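Local coordinates for probable branched-chain amino acid ABC transporter, amino acid binding protein (Thermus thermophilus, PDB 3LKB) that binds valine, and probably delivers branched-chain amino acids to an ABC transporter for uptake, at residues 207-219 and 239-251. The protein carries 2 engineered substitutions. Residues are numbered along the deposited sequence; the frame is centred on the assembly and turned at random.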
loop_
_atom_site.group_PDB
_atom_site.type_symbol
_atom_site.label_atom_id
_atom_site.label_comp_id
_atom_site.label_asym_id
_atom_site.label_seq_id
_atom_site.Cartn_x
_atom_site.Cartn_y
_atom_site.Cartn_z
ATOM N N VAL A 207 -5.875 -12.538 -3.764
ATOM C CA VAL A 207 -6.221 -11.140 -3.919
ATOM C C VAL A 207 -6.114 -10.880 -5.402
ATOM O O VAL A 207 -5.703 -11.772 -6.149
ATOM C CB VAL A 207 -5.329 -10.144 -3.139
ATOM C CG1 VAL A 207 -5.802 -10.027 -1.657
ATOM C CG2 VAL A 207 -3.826 -10.514 -3.272
ATOM N N ALA A 208 -6.477 -9.669 -5.810
ATOM C CA ALA A 208 -6.653 -9.351 -7.204
ATOM C C ALA A 208 -5.378 -9.255 -8.079
ATOM O O ALA A 208 -5.450 -9.568 -9.256
ATOM C CB ALA A 208 -7.500 -8.092 -7.341
ATOM N N GLY A 209 -4.245 -8.782 -7.549
ATOM C CA GLY A 209 -3.000 -8.604 -8.380
ATOM C C GLY A 209 -2.467 -9.909 -8.984
ATOM O O GLY A 209 -2.249 -10.009 -10.173
ATOM N N PRO A 210 -2.276 -10.960 -8.171
ATOM C CA PRO A 210 -1.892 -12.235 -8.847
ATOM C C PRO A 210 -2.907 -12.747 -9.886
ATOM O O PRO A 210 -2.527 -13.279 -10.965
ATOM C CB PRO A 210 -1.759 -13.219 -7.687
ATOM C CG PRO A 210 -1.349 -12.266 -6.471
ATOM C CD PRO A 210 -2.252 -11.063 -6.700
ATOM N N VAL A 211 -4.193 -12.593 -9.584
ATOM C CA VAL A 211 -5.218 -13.040 -10.530
ATOM C C VAL A 211 -5.145 -12.241 -11.848
ATOM O O VAL A 211 -5.130 -12.837 -12.927
ATOM C CB VAL A 211 -6.649 -13.003 -9.921
ATOM C CG1 VAL A 211 -7.722 -13.370 -11.002
ATOM C CG2 VAL A 211 -6.740 -13.953 -8.765
ATOM N N ALA A 212 -5.064 -10.912 -11.740
ATOM C CA ALA A 212 -4.931 -10.031 -12.891
ATOM C C ALA A 212 -3.759 -10.429 -13.796
ATOM O O ALA A 212 -3.870 -10.437 -15.068
ATOM C CB ALA A 212 -4.770 -8.582 -12.413
ATOM N N ASN A 213 -2.628 -10.741 -13.171
ATOM C CA ASN A 213 -1.465 -11.165 -13.939
ATOM C C ASN A 213 -1.716 -12.452 -14.739
ATOM O O ASN A 213 -1.308 -12.589 -15.916
ATOM C CB ASN A 213 -0.266 -11.340 -13.005
ATOM C CG ASN A 213 0.251 -10.012 -12.488
ATOM O OD1 ASN A 213 0.140 -8.977 -13.173
ATOM N ND2 ASN A 213 0.802 -10.025 -11.263
ATOM N N ILE A 214 -2.364 -13.410 -14.089
ATOM C CA ILE A 214 -2.720 -14.645 -14.759
ATOM C C ILE A 214 -3.662 -14.364 -15.960
ATOM O O ILE A 214 -3.424 -14.894 -17.044
ATOM C CB ILE A 214 -3.311 -15.665 -13.759
ATOM C CG1 ILE A 214 -2.191 -16.215 -12.873
ATOM C CG2 ILE A 214 -4.019 -16.791 -14.503
ATOM C CD1 ILE A 214 -2.670 -16.928 -11.640
ATOM N N LEU A 215 -4.686 -13.517 -15.781
ATOM C CA LEU A 215 -5.646 -13.206 -16.851
ATOM C C LEU A 215 -4.973 -12.507 -18.011
ATOM O O LEU A 215 -5.240 -12.817 -19.152
ATOM C CB LEU A 215 -6.782 -12.280 -16.340
ATOM C CG LEU A 215 -7.561 -12.746 -15.114
ATOM C CD1 LEU A 215 -8.647 -11.732 -14.655
ATOM C CD2 LEU A 215 -8.111 -14.122 -15.344
ATOM N N LYS A 216 -4.101 -11.549 -17.702
ATOM C CA LYS A 216 -3.344 -10.857 -18.731
ATOM C C LYS A 216 -2.577 -11.852 -19.586
ATOM O O LYS A 216 -2.631 -11.800 -20.787
ATOM C CB LYS A 216 -2.421 -9.807 -18.097
ATOM C CG LYS A 216 -3.155 -8.483 -17.938
ATOM C CD LYS A 216 -2.803 -7.730 -16.719
ATOM C CE LYS A 216 -1.563 -6.872 -16.868
ATOM N NZ LYS A 216 -1.385 -6.087 -15.566
ATOM N N ASP A 217 -1.889 -12.784 -18.951
ATOM C CA ASP A 217 -1.161 -13.799 -19.692
ATOM C C ASP A 217 -2.115 -14.735 -20.462
ATOM O O ASP A 217 -1.871 -15.009 -21.635
ATOM C CB ASP A 217 -0.258 -14.567 -18.736
ATOM C CG ASP A 217 0.997 -13.786 -18.382
ATOM O OD1 ASP A 217 1.376 -12.871 -19.168
ATOM O OD2 ASP A 217 1.595 -14.079 -17.311
ATOM N N ALA A 218 -3.210 -15.171 -19.817
ATOM C CA ALA A 218 -4.246 -15.973 -20.486
ATOM C C ALA A 218 -4.751 -15.360 -21.794
ATOM O O ALA A 218 -4.799 -16.025 -22.837
ATOM C CB ALA A 218 -5.399 -16.225 -19.563
ATOM N N LYS A 219 -5.113 -14.092 -21.721
ATOM C CA LYS A 219 -5.499 -13.318 -22.894
ATOM C C LYS A 219 -4.380 -13.334 -23.975
ATOM O O LYS A 219 -4.616 -13.753 -25.111
ATOM C CB LYS A 219 -5.858 -11.895 -22.445
ATOM C CG LYS A 219 -6.577 -11.070 -23.465
ATOM C CD LYS A 219 -6.602 -9.589 -23.072
ATOM C CE LYS A 219 -6.862 -8.663 -24.302
ATOM N NZ LYS A 219 -8.253 -8.920 -24.806
ATOM N N ILE A 239 -10.759 -5.345 -12.200
ATOM C CA ILE A 239 -10.896 -4.673 -13.494
ATOM C C ILE A 239 -9.783 -3.658 -13.715
ATOM O O ILE A 239 -9.210 -3.569 -14.799
ATOM C CB ILE A 239 -12.284 -3.971 -13.622
ATOM C CG1 ILE A 239 -13.430 -4.995 -13.391
ATOM C CG2 ILE A 239 -12.365 -3.110 -14.911
ATOM C CD1 ILE A 239 -13.460 -6.211 -14.383
ATOM N N ALA A 240 -9.456 -2.909 -12.694
ATOM C CA ALA A 240 -8.433 -1.901 -12.818
ATOM C C ALA A 240 -7.059 -2.521 -13.148
ATOM O O ALA A 240 -6.251 -1.908 -13.876
ATOM C CB ALA A 240 -8.330 -1.077 -11.507
ATOM N N LEU A 241 -6.766 -3.688 -12.574
ATOM C CA LEU A 241 -5.441 -4.357 -12.780
ATOM C C LEU A 241 -5.419 -5.225 -14.029
ATOM O O LEU A 241 -4.362 -5.403 -14.616
ATOM C CB LEU A 241 -5.096 -5.234 -11.589
ATOM C CG LEU A 241 -4.883 -4.506 -10.265
ATOM C CD1 LEU A 241 -4.749 -5.490 -9.139
ATOM C CD2 LEU A 241 -3.601 -3.656 -10.345
ATOM N N ALA A 242 -6.570 -5.757 -14.437
ATOM C CA ALA A 242 -6.657 -6.701 -15.556
ATOM C C ALA A 242 -7.235 -6.071 -16.849
ATOM O O ALA A 242 -6.984 -6.586 -17.964
ATOM C CB ALA A 242 -7.504 -7.893 -15.171
ATOM N N GLY A 243 -8.003 -4.990 -16.699
ATOM C CA GLY A 243 -8.671 -4.377 -17.868
ATOM C C GLY A 243 -9.514 -5.431 -18.570
ATOM O O GLY A 243 -10.214 -6.169 -17.942
ATOM N N ASP A 244 -9.386 -5.535 -19.869
ATOM C CA ASP A 244 -10.215 -6.415 -20.652
ATOM C C ASP A 244 -9.928 -7.853 -20.439
ATOM O O ASP A 244 -10.707 -8.704 -20.891
ATOM C CB ASP A 244 -9.977 -6.174 -22.124
ATOM C CG ASP A 244 -11.059 -5.390 -22.726
ATOM O OD1 ASP A 244 -11.351 -4.301 -22.155
ATOM O OD2 ASP A 244 -11.638 -5.861 -23.750
ATOM N N ALA A 245 -8.791 -8.150 -19.824
ATOM C CA ALA A 245 -8.493 -9.554 -19.625
ATOM C C ALA A 245 -9.452 -10.089 -18.582
ATOM O O ALA A 245 -9.582 -11.291 -18.442
ATOM C CB ALA A 245 -6.989 -9.818 -19.257
ATOM N N ALA A 246 -10.131 -9.188 -17.878
ATOM C CA ALA A 246 -11.166 -9.575 -16.871
ATOM C C ALA A 246 -12.534 -9.970 -17.450
ATOM O O ALA A 246 -13.323 -10.626 -16.807
ATOM C CB ALA A 246 -11.354 -8.480 -15.835
ATOM N N GLU A 247 -12.822 -9.539 -18.659
ATOM C CA GLU A 247 -14.116 -9.886 -19.294
ATOM C C GLU A 247 -14.538 -11.334 -19.057
ATOM O O GLU A 247 -13.796 -12.259 -19.376
ATOM C CB GLU A 247 -14.010 -9.666 -20.808
ATOM C CG GLU A 247 -15.359 -9.588 -21.456
ATOM C CD GLU A 247 -16.138 -8.329 -21.043
ATOM O OE1 GLU A 247 -15.547 -7.318 -20.556
ATOM O OE2 GLU A 247 -17.353 -8.370 -21.214
ATOM N N GLY A 248 -15.730 -11.543 -18.522
ATOM C CA GLY A 248 -16.236 -12.902 -18.340
ATOM C C GLY A 248 -15.763 -13.574 -17.055
ATOM O O GLY A 248 -16.201 -14.675 -16.745
ATOM N N PHE A 249 -14.873 -12.948 -16.294
ATOM C CA PHE A 249 -14.511 -13.515 -15.001
ATOM C C PHE A 249 -15.753 -13.741 -14.120
ATOM O O PHE A 249 -16.605 -12.862 -14.054
ATOM C CB PHE A 249 -13.632 -12.548 -14.249
ATOM C CG PHE A 249 -12.986 -13.132 -13.037
ATOM C CD1 PHE A 249 -11.857 -13.965 -13.169
ATOM C CD2 PHE A 249 -13.474 -12.848 -11.766
ATOM C CE1 PHE A 249 -11.197 -14.489 -12.027
ATOM C CE2 PHE A 249 -12.862 -13.386 -10.611
ATOM C CZ PHE A 249 -11.723 -14.197 -10.735
ATOM N N LEU A 250 -15.813 -14.856 -13.391
ATOM C CA LEU A 250 -16.966 -15.118 -12.541
ATOM C C LEU A 250 -16.577 -15.057 -11.075
ATOM O O LEU A 250 -15.684 -15.756 -10.638
ATOM C CB LEU A 250 -17.581 -16.463 -12.881
ATOM C CG LEU A 250 -18.382 -16.560 -14.191
ATOM C CD1 LEU A 250 -18.558 -17.972 -14.518
ATOM C CD2 LEU A 250 -19.777 -15.884 -14.057
ATOM N N TRP A 251 -17.275 -14.235 -10.308
ATOM C CA TRP A 251 -16.877 -13.860 -8.975
ATOM C C TRP A 251 -17.996 -14.118 -7.950
ATOM O O TRP A 251 -19.134 -13.748 -8.159
ATOM C CB TRP A 251 -16.543 -12.370 -9.048
ATOM C CG TRP A 251 -16.108 -11.712 -7.761
ATOM C CD1 TRP A 251 -15.310 -12.238 -6.801
ATOM C CD2 TRP A 251 -16.439 -10.394 -7.333
ATOM N NE1 TRP A 251 -15.099 -11.319 -5.787
ATOM C CE2 TRP A 251 -15.800 -10.186 -6.073
ATOM C CE3 TRP A 251 -17.234 -9.361 -7.873
ATOM C CZ2 TRP A 251 -15.933 -8.989 -5.344
ATOM C CZ3 TRP A 251 -17.358 -8.171 -7.157
ATOM C CH2 TRP A 251 -16.725 -8.003 -5.896
#
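Ala208 and Gly209, at the start of helix 208-220, receive the end of Leu241: its CD1 lies 3.7 Å from Gly209 CA and more loosely beside Ala208 CB; glycine suits its place, where a CB would be crowded by Pro210 CD. One turn on, Val211 sends CG1 to the Phe249 ring, 3.8 Å from CE1, the two side chains crossing at about a right angle; with CG1 anti to the backbone N (chi1 175°), that branch meets the ring. Ala212 marks the close approach of the backbones, its CA 4.6 Å from Ala242 CA. Its CB rests 3.5 Å from Leu241 CB and also touches Ala242 CB, so a methyl suits both sides. Leu215, branched and apolar, fills the next level: CB packs on Ala245 CB at 3.8 Å, while CD1 reaches among Ala242, Ala246 and the Phe249 ring. Lys216, at the margin, bends at chi2 and chi3 to bring NZ 3.2 Å from Leu241 O, in a hydrogen bond nearly in line with the carbonyl (168° at the oxygen). A methionine in its place has no N-H to offer and would probably leave the Leu241 carbonyl without its mate from this helix. Lys219 lays its aliphatic part over Ala245, CD 3.8 Å from CB, while NZ is 4.7 Å from Asp244 OD2, oppositely charged but too far for a salt bridge. Gly243 takes a positive phi, which glycine accepts readily, and a 3-10 turn sets Ala245 against the helix before a type II turn, Ala246 to Phe249, leads into strand 250-253. In this lobe of the periplasmic-binding-protein fold, Leu238 of helix 236-242 joins Val211, Leu215 and Phe249, while His227 brings strand 226-229, parallel neighbour of strand 250-253, against Leu215 and Phe249.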